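Local coordinates for protein 6-aminohexanoate-cyclic-dimer hydrolase (Arthrobacter sp., PDB 3A2Q) that hydrolyses the cyclic dimer of 6-aminohexanoate, a by-product of nylon-6 manufacture, to the linear dimer, at residues A[69-83]-A[93-105]. The protein carries 1 engineered substitution. Residues are numbered along the deposited sequence; the frame is centred on the assembly and turned at random.
Sequences YLLKDLTVVSQGDIN and SGYRADHDAYFVQ
Asp-100 reaches across to the type II turn from Ser-78 to Asp-81, its OD1 taking the backbone N of Gln-79 at 2.8 Å in a nearly straight bond (175°) that arrives from above the carboxylate plane. Beside it, Ala-101 N donates to Val-77 O, while Val-77 packs CB to CB against Ala-97 (3.5 Å) and lays CG2 over one face of the His-99 ring, 4.0 Å from its centroid. Farther along the pairing, Arg-96 NH1 donates to Gly-80 O in the carbonyl plane at 2.9 Å; the chain is extended from CG to NE, and the turn about the CD-NE bond (chi4 -86°) presents one guanidinium face to Ile-82 CD1, 3.6 Å above its centre. Gly-80 N bonds Ala-97 O; Ala-97 N to Asp-81 O and Asn-83 N to Tyr-95 O flank Ile-82 and Arg-96, an isolated antiparallel, non-hydrogen-bonded bridge pair. Both segments lie in a beta-alpha-beta crossover from strand 68-72, bearing the putative charge-relay Lys-72, through helices 88-93 and 102-110 to parallel neighbour 113-118; Val-104 CG2 lies 3.6 Å from Leu-71 CD2. Replacing Asp-100 with alanine is likely to leave Gln-79 N without its acceptor and Arg-108 without its salt-bridge partner. Further out, Lys-52 pairs with Asp-81 OD2, which also accepts from Ser-78 OG through its anti lone pair.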
ATOM      1  N   TYR A  69       8.592  -9.859  -9.256  1.00 32.39           N
ATOM      2  CA  TYR A  69       7.843  -8.995  -8.349  1.00 31.78           C
ATOM      3  C   TYR A  69       8.757  -7.856  -7.923  1.00 31.25           C
ATOM      4  O   TYR A  69       9.981  -7.956  -8.035  1.00 31.55           O
ATOM      5  CB  TYR A  69       7.337  -9.776  -7.125  1.00 28.27           C
ATOM      6  CG  TYR A  69       8.288  -9.843  -5.954  1.00 32.77           C
ATOM      7  CD1 TYR A  69       8.174  -8.953  -4.887  1.00 30.12           C
ATOM      8  CD2 TYR A  69       9.288 -10.814  -5.897  1.00 34.05           C
ATOM      9  CE1 TYR A  69       9.027  -9.031  -3.786  1.00 31.22           C
ATOM     10  CE2 TYR A  69      10.147 -10.899  -4.803  1.00 31.81           C
ATOM     11  CZ  TYR A  69      10.010 -10.007  -3.752  1.00 34.18           C
ATOM     12  OH  TYR A  69      10.850 -10.094  -2.668  1.00 33.27           O
ATOM     13  N   LEU A  70       8.160  -6.769  -7.450  1.00 29.15           N
ATOM     14  CA  LEU A  70       8.917  -5.605  -7.022  1.00 29.91           C
ATOM     15  C   LEU A  70       8.739  -5.325  -5.532  1.00 30.28           C
ATOM     16  O   LEU A  70       7.676  -5.566  -4.960  1.00 29.20           O
ATOM     17  CB  LEU A  70       8.501  -4.392  -7.857  1.00 26.74           C
ATOM     18  CG  LEU A  70       8.945  -4.481  -9.319  1.00 30.44           C
ATOM     19  CD1 LEU A  70       8.187  -3.476 -10.169  1.00 29.39           C
ATOM     20  CD2 LEU A  70      10.447  -4.251  -9.394  1.00 28.99           C
ATOM     21  N   LEU A  71       9.796  -4.797  -4.927  1.00 31.13           N
ATOM     22  CA  LEU A  71       9.839  -4.503  -3.503  1.00 32.03           C
ATOM     23  C   LEU A  71      10.030  -3.013  -3.237  1.00 31.48           C
ATOM     24  O   LEU A  71      10.859  -2.367  -3.869  1.00 33.90           O
ATOM     25  CB  LEU A  71      11.001  -5.287  -2.889  1.00 32.32           C
ATOM     26  CG  LEU A  71      11.167  -5.418  -1.380  1.00 37.55           C
ATOM     27  CD1 LEU A  71      10.073  -6.322  -0.836  1.00 33.30           C
ATOM     28  CD2 LEU A  71      12.542  -6.006  -1.076  1.00 36.50           C
ATOM     29  N   LYS A  72       9.267  -2.471  -2.295  1.00 29.59           N
ATOM     30  CA  LYS A  72       9.380  -1.058  -1.943  1.00 30.52           C
ATOM     31  C   LYS A  72      10.694  -0.886  -1.188  1.00 32.20           C
ATOM     32  O   LYS A  72      11.058  -1.742  -0.387  1.00 31.00           O
ATOM     33  CB  LYS A  72       8.211  -0.644  -1.044  1.00 26.64           C
ATOM     34  CG  LYS A  72       8.168   0.835  -0.678  1.00 29.21           C
ATOM     35  CD  LYS A  72       6.987   1.118   0.234  1.00 27.34           C
ATOM     36  CE  LYS A  72       6.794   2.607   0.484  1.00 30.59           C
ATOM     37  NZ  LYS A  72       5.686   2.874   1.455  1.00 27.98           N
ATOM     38  N   ASP A  73      11.411   0.206  -1.444  1.00 31.62           N
ATOM     39  CA  ASP A  73      12.675   0.430  -0.751  1.00 32.14           C
ATOM     40  C   ASP A  73      12.435   1.094   0.598  1.00 32.19           C
ATOM     41  O   ASP A  73      12.943   2.185   0.880  1.00 34.82           O
ATOM     42  CB  ASP A  73      13.628   1.278  -1.606  1.00 32.25           C
ATOM     43  CG  ASP A  73      15.000   1.433  -0.964  1.00 37.80           C
ATOM     44  OD1 ASP A  73      15.489   0.451  -0.366  1.00 36.25           O
ATOM     45  OD2 ASP A  73      15.592   2.527  -1.063  1.00 36.21           O
ATOM     46  N   LEU A  74      11.647   0.417   1.428  1.00 32.66           N
ATOM     47  CA  LEU A  74      11.309   0.896   2.761  1.00 35.11           C
ATOM     48  C   LEU A  74      10.877  -0.289   3.630  1.00 39.20           C
ATOM     49  O   LEU A  74      10.188  -1.203   3.154  1.00 34.08           O
ATOM     50  CB  LEU A  74      10.161   1.907   2.686  1.00 33.60           C
ATOM     51  CG  LEU A  74       9.823   2.669   3.967  1.00 35.75           C
ATOM     52  CD1 LEU A  74      10.945   3.651   4.305  1.00 37.56           C
ATOM     53  CD2 LEU A  74       8.517   3.422   3.775  1.00 24.19           C
ATOM     54  N   THR A  75      11.296  -0.266   4.893  1.00 35.43           N
ATOM     55  CA  THR A  75      10.948  -1.303   5.865  1.00 39.51           C
ATOM     56  C   THR A  75      11.609  -2.658   5.615  1.00 37.00           C
ATOM     57  O   THR A  75      12.552  -3.031   6.317  1.00 35.66           O
ATOM     58  CB  THR A  75       9.410  -1.498   5.940  1.00 40.56           C
ATOM     59  OG1 THR A  75       8.779  -0.223   6.111  1.00 32.16           O
ATOM     60  CG2 THR A  75       9.034  -2.398   7.125  1.00 33.63           C
ATOM     61  N   VAL A  76      11.105  -3.401   4.634  1.00 34.30           N
ATOM     62  CA  VAL A  76      11.671  -4.705   4.325  1.00 36.73           C
ATOM     63  C   VAL A  76      12.900  -4.480   3.463  1.00 37.34           C
ATOM     64  O   VAL A  76      12.935  -3.541   2.675  1.00 40.01           O
ATOM     65  CB  VAL A  76      10.664  -5.605   3.561  1.00 36.39           C
ATOM     66  CG1 VAL A  76       9.424  -5.828   4.405  1.00 38.56           C
ATOM     67  CG2 VAL A  76      10.297  -4.970   2.236  1.00 45.47           C
ATOM     68  N   VAL A  77      13.912  -5.325   3.629  1.00 35.20           N
ATOM     69  CA  VAL A  77      15.137  -5.187   2.853  1.00 34.25           C
ATOM     70  C   VAL A  77      15.552  -6.500   2.208  1.00 33.22           C
ATOM     71  O   VAL A  77      15.080  -7.568   2.593  1.00 30.63           O
ATOM     72  CB  VAL A  77      16.299  -4.669   3.732  1.00 31.83           C
ATOM     73  CG1 VAL A  77      16.003  -3.257   4.209  1.00 35.14           C
ATOM     74  CG2 VAL A  77      16.509  -5.592   4.924  1.00 32.18           C
ATOM     75  N   SER A  78      16.426  -6.408   1.208  1.00 33.96           N
ATOM     76  CA  SER A  78      16.934  -7.581   0.505  1.00 34.75           C
ATOM     77  C   SER A  78      18.450  -7.627   0.699  1.00 37.85           C
ATOM     78  O   SER A  78      19.135  -6.614   0.556  1.00 38.77           O
ATOM     79  CB  SER A  78      16.579  -7.509  -0.983  1.00 34.62           C
ATOM     80  OG  SER A  78      16.990  -6.277  -1.548  1.00 40.41           O
ATOM     81  N   GLN A  79      18.960  -8.806   1.033  1.00 40.19           N
ATOM     82  CA  GLN A  79      20.385  -9.004   1.299  1.00 41.58           C
ATOM     83  C   GLN A  79      21.331  -8.538   0.197  1.00 40.19           C
ATOM     84  O   GLN A  79      21.165  -8.885  -0.970  1.00 38.75           O
ATOM     85  CB  GLN A  79      20.642 -10.481   1.604  1.00 46.83           C
ATOM     86  CG  GLN A  79      22.067 -10.806   2.007  1.00 54.96           C
ATOM     87  CD  GLN A  79      22.224 -12.252   2.433  1.00 63.75           C
ATOM     88  OE1 GLN A  79      21.954 -13.172   1.658  1.00 68.51           O
ATOM     89  NE2 GLN A  79      22.658 -12.460   3.672  1.00 65.48           N
ATOM     90  N   GLY A  80      22.322  -7.743   0.591  1.00 41.53           N
ATOM     91  CA  GLY A  80      23.309  -7.243  -0.349  1.00 42.20           C
ATOM     92  C   GLY A  80      22.869  -6.148  -1.303  1.00 45.25           C
ATOM     93  O   GLY A  80      23.660  -5.704  -2.136  1.00 44.49           O
ATOM     94  N   ASP A  81      21.624  -5.695  -1.189  1.00 43.56           N
ATOM     95  CA  ASP A  81      21.131  -4.656  -2.084  1.00 42.86           C
ATOM     96  C   ASP A  81      21.041  -3.268  -1.459  1.00 41.34           C
ATOM     97  O   ASP A  81      20.911  -3.121  -0.244  1.00 41.44           O
ATOM     98  CB  ASP A  81      19.767  -5.053  -2.644  1.00 43.48           C
ATOM     99  CG  ASP A  81      19.798  -6.394  -3.345  1.00 46.20           C
ATOM    100  OD1 ASP A  81      20.745  -6.633  -4.121  1.00 47.75           O
ATOM    101  OD2 ASP A  81      18.875  -7.208  -3.128  1.00 47.31           O
ATOM    102  N   ILE A  82      21.119  -2.254  -2.314  1.00 40.31           N
ATOM    103  CA  ILE A  82      21.042  -0.864  -1.891  1.00 38.54           C
ATOM    104  C   ILE A  82      19.751  -0.607  -1.114  1.00 38.19           C
ATOM    105  O   ILE A  82      18.684  -1.079  -1.502  1.00 37.32           O
ATOM    106  CB  ILE A  82      21.085   0.080  -3.114  1.00 38.42           C
ATOM    107  CG1 ILE A  82      22.450  -0.019  -3.802  1.00 38.34           C
ATOM    108  CG2 ILE A  82      20.819   1.515  -2.683  1.00 39.13           C
ATOM    109  CD1 ILE A  82      23.592   0.500  -2.956  1.00 40.45           C
ATOM    110  N   ASN A  83      19.857   0.143  -0.021  1.00 36.91           N
ATOM    111  CA  ASN A  83      18.701   0.476   0.809  1.00 37.04           C
ATOM    112  C   ASN A  83      18.781   1.955   1.171  1.00 37.78           C
ATOM    113  O   ASN A  83      19.590   2.347   2.011  1.00 41.01           O
ATOM    114  CB  ASN A  83      18.714  -0.368   2.086  1.00 39.07           C
ATOM    115  CG  ASN A  83      17.512  -0.108   2.972  1.00 40.22           C
ATOM    116  OD1 ASN A  83      17.619  -0.124   4.198  1.00 37.58           O
ATOM    117  ND2 ASN A  83      16.357   0.125   2.355  1.00 38.69           N
ATOM    118  N   SER A  93      25.524   7.310   0.788  1.00 48.25           N
ATOM    119  CA  SER A  93      26.338   6.372   1.557  1.00 48.17           C
ATOM    120  C   SER A  93      26.541   5.042   0.841  1.00 47.17           C
ATOM    121  O   SER A  93      27.485   4.309   1.141  1.00 47.79           O
ATOM    122  CB  SER A  93      25.695   6.101   2.917  1.00 48.99           C
ATOM    123  OG  SER A  93      24.611   5.197   2.785  1.00 52.62           O
ATOM    124  N   GLY A  94      25.650   4.726  -0.093  1.00 44.44           N
ATOM    125  CA  GLY A  94      25.758   3.469  -0.813  1.00 43.05           C
ATOM    126  C   GLY A  94      25.472   2.276   0.080  1.00 45.11           C
ATOM    127  O   GLY A  94      25.800   1.140  -0.260  1.00 45.66           O
ATOM    128  N   TYR A  95      24.858   2.534   1.231  1.00 46.74           N
ATOM    129  CA  TYR A  95      24.523   1.480   2.184  1.00 45.30           C
ATOM    130  C   TYR A  95      23.767   0.322   1.539  1.00 45.93           C
ATOM    131  O   TYR A  95      22.913   0.526   0.675  1.00 47.19           O
ATOM    132  CB  TYR A  95      23.680   2.053   3.332  1.00 46.06           C
ATOM    133  CG  TYR A  95      23.095   0.999   4.250  1.00 45.59           C
ATOM    134  CD1 TYR A  95      23.916   0.212   5.055  1.00 46.43           C
ATOM    135  CD2 TYR A  95      21.719   0.760   4.283  1.00 46.75           C
ATOM    136  CE1 TYR A  95      23.388  -0.786   5.868  1.00 49.75           C
ATOM    137  CE2 TYR A  95      21.178  -0.240   5.093  1.00 47.67           C
ATOM    138  CZ  TYR A  95      22.019  -1.009   5.880  1.00 49.92           C
ATOM    139  OH  TYR A  95      21.501  -2.016   6.668  1.00 50.03           O
ATOM    140  N   ARG A  96      24.091  -0.895   1.965  1.00 43.60           N
ATOM    141  CA  ARG A  96      23.429  -2.096   1.467  1.00 45.06           C
ATOM    142  C   ARG A  96      23.005  -2.944   2.664  1.00 44.80           C
ATOM    143  O   ARG A  96      23.761  -3.087   3.626  1.00 44.64           O
ATOM    144  CB  ARG A  96      24.370  -2.899   0.564  1.00 43.19           C
ATOM    145  CG  ARG A  96      24.648  -2.246  -0.783  1.00 44.84           C
ATOM    146  CD  ARG A  96      25.737  -2.981  -1.551  1.00 44.80           C
ATOM    147  NE  ARG A  96      26.011  -2.355  -2.842  1.00 42.25           N
ATOM    148  CZ  ARG A  96      25.347  -2.618  -3.962  1.00 43.06           C
ATOM    149  NH1 ARG A  96      24.366  -3.508  -3.962  1.00 43.85           N
ATOM    150  NH2 ARG A  96      25.658  -1.984  -5.082  1.00 44.61           N
ATOM    151  N   ALA A  97      21.796  -3.497   2.608  1.00 45.83           N
ATOM    152  CA  ALA A  97      21.283  -4.328   3.697  1.00 45.87           C
ATOM    153  C   ALA A  97      22.083  -5.622   3.808  1.00 46.45           C
ATOM    154  O   ALA A  97      22.596  -6.132   2.811  1.00 47.25           O
ATOM    155  CB  ALA A  97      19.812  -4.639   3.465  1.00 43.48           C
ATOM    156  N   ASP A  98      22.172  -6.161   5.020  1.00 47.15           N
ATOM    157  CA  ASP A  98      22.929  -7.389   5.245  1.00 46.83           C
ATOM    158  C   ASP A  98      22.085  -8.653   5.353  1.00 45.77           C
ATOM    159  O   ASP A  98      22.628  -9.743   5.546  1.00 44.50           O
ATOM    160  CB  ASP A  98      23.780  -7.249   6.507  1.00 53.07           C
ATOM    161  CG  ASP A  98      22.959  -6.860   7.718  1.00 61.23           C
ATOM    162  OD1 ASP A  98      21.952  -7.543   7.998  1.00 63.46           O
ATOM    163  OD2 ASP A  98      23.318  -5.871   8.392  1.00 69.29           O
ATOM    164  N   HIS A  99      20.768  -8.525   5.224  1.00 41.09           N
ATOM    165  CA  HIS A  99      19.899  -9.694   5.328  1.00 39.58           C
ATOM    166  C   HIS A  99      18.609  -9.563   4.523  1.00 36.90           C
ATOM    167  O   HIS A  99      18.329  -8.512   3.949  1.00 39.19           O
ATOM    168  CB  HIS A  99      19.523  -9.930   6.788  1.00 38.17           C
ATOM    169  CG  HIS A  99      18.628  -8.871   7.353  1.00 41.24           C
ATOM    170  ND1 HIS A  99      19.089  -7.625   7.716  1.00 43.49           N
ATOM    171  CD2 HIS A  99      17.291  -8.854   7.564  1.00 44.27           C
ATOM    172  CE1 HIS A  99      18.073  -6.885   8.126  1.00 44.22           C
ATOM    173  NE2 HIS A  99      16.971  -7.608   8.042  1.00 45.30           N
ATOM    174  N   ASP A 100      17.836 -10.646   4.496  1.00 33.24           N
ATOM    175  CA  ASP A 100      16.547 -10.677   3.810  1.00 32.63           C
ATOM    176  C   ASP A 100      15.446 -10.563   4.863  1.00 32.77           C
ATOM    177  O   ASP A 100      15.527 -11.183   5.925  1.00 32.85           O
ATOM    178  CB  ASP A 100      16.323 -12.003   3.067  1.00 34.56           C
ATOM    179  CG  ASP A 100      17.081 -12.094   1.757  1.00 36.78           C
ATOM    180  OD1 ASP A 100      17.258 -11.056   1.087  1.00 37.76           O
ATOM    181  OD2 ASP A 100      17.475 -13.221   1.385  1.00 43.03           O
ATOM    182  N   ALA A 101      14.422  -9.770   4.579  1.00 31.27           N
ATOM    183  CA  ALA A 101      13.306  -9.652   5.511  1.00 31.19           C
ATOM    184  C   ALA A 101      12.518 -10.942   5.333  1.00 30.16           C
ATOM    185  O   ALA A 101      12.642 -11.601   4.302  1.00 32.26           O
ATOM    186  CB  ALA A 101      12.438  -8.455   5.154  1.00 28.29           C
ATOM    187  N   TYR A 102      11.718 -11.316   6.326  1.00 29.18           N
ATOM    188  CA  TYR A 102      10.925 -12.532   6.213  1.00 28.72           C
ATOM    189  C   TYR A 102      10.069 -12.498   4.946  1.00 29.51           C
ATOM    190  O   TYR A 102       9.931 -13.505   4.258  1.00 28.74           O
ATOM    191  CB  TYR A 102      10.026 -12.696   7.440  1.00 28.15           C
ATOM    192  CG  TYR A 102      10.762 -13.021   8.723  1.00 31.17           C
ATOM    193  CD1 TYR A 102      10.404 -12.408   9.925  1.00 28.59           C
ATOM    194  CD2 TYR A 102      11.796 -13.963   8.745  1.00 33.78           C
ATOM    195  CE1 TYR A 102      11.052 -12.721  11.116  1.00 32.55           C
ATOM    196  CE2 TYR A 102      12.452 -14.284   9.940  1.00 35.88           C
ATOM    197  CZ  TYR A 102      12.072 -13.659  11.121  1.00 33.74           C
ATOM    198  OH  TYR A 102      12.684 -13.983  12.318  1.00 30.78           O
ATOM    199  N   PHE A 103       9.491 -11.336   4.647  1.00 29.89           N
ATOM    200  CA  PHE A 103       8.653 -11.178   3.461  1.00 26.42           C
ATOM    201  C   PHE A 103       9.424 -11.613   2.217  1.00 28.93           C
ATOM    202  O   PHE A 103       8.917 -12.380   1.400  1.00 25.80           O
ATOM    203  CB  PHE A 103       8.227  -9.709   3.291  1.00 30.61           C
ATOM    204  CG  PHE A 103       7.241  -9.481   2.167  1.00 28.52           C
ATOM    205  CD1 PHE A 103       5.872  -9.494   2.410  1.00 28.33           C
ATOM    206  CD2 PHE A 103       7.684  -9.264   0.865  1.00 31.29           C
ATOM    207  CE1 PHE A 103       4.954  -9.295   1.375  1.00 28.29           C
ATOM    208  CE2 PHE A 103       6.779  -9.066  -0.177  1.00 26.22           C
ATOM    209  CZ  PHE A 103       5.411  -9.082   0.079  1.00 27.00           C
ATOM    210  N   VAL A 104      10.648 -11.107   2.081  1.00 28.91           N
ATOM    211  CA  VAL A 104      11.490 -11.430   0.933  1.00 31.30           C
ATOM    212  C   VAL A 104      11.807 -12.921   0.844  1.00 30.99           C
ATOM    213  O   VAL A 104      11.775 -13.497  -0.238  1.00 32.97           O
ATOM    214  CB  VAL A 104      12.808 -10.616   0.967  1.00 30.07           C
ATOM    215  CG1 VAL A 104      13.751 -11.088  -0.130  1.00 36.45           C
ATOM    216  CG2 VAL A 104      12.500  -9.141   0.780  1.00 32.34           C
ATOM    217  N   GLN A 105      12.100 -13.548   1.978  1.00 31.87           N
ATOM    218  CA  GLN A 105      12.411 -14.977   1.986  1.00 30.48           C
ATOM    219  C   GLN A 105      11.202 -15.797   1.558  1.00 30.41           C
ATOM    220  O   GLN A 105      11.328 -16.749   0.787  1.00 30.17           O
ATOM    221  CB  GLN A 105      12.855 -15.425   3.378  1.00 27.19           C
ATOM    222  CG  GLN A 105      14.066 -14.688   3.915  1.00 33.68           C
ATOM    223  CD  GLN A 105      14.525 -15.241   5.248  1.00 38.71           C
ATOM    224  OE1 GLN A 105      13.715 -15.484   6.143  1.00 43.44           O
ATOM    225  NE2 GLN A 105      15.830 -15.434   5.393  1.00 38.50           N
TER
HETATM  226  O   HOH W   1      24.859 -10.262   4.297  1.00 53.33           O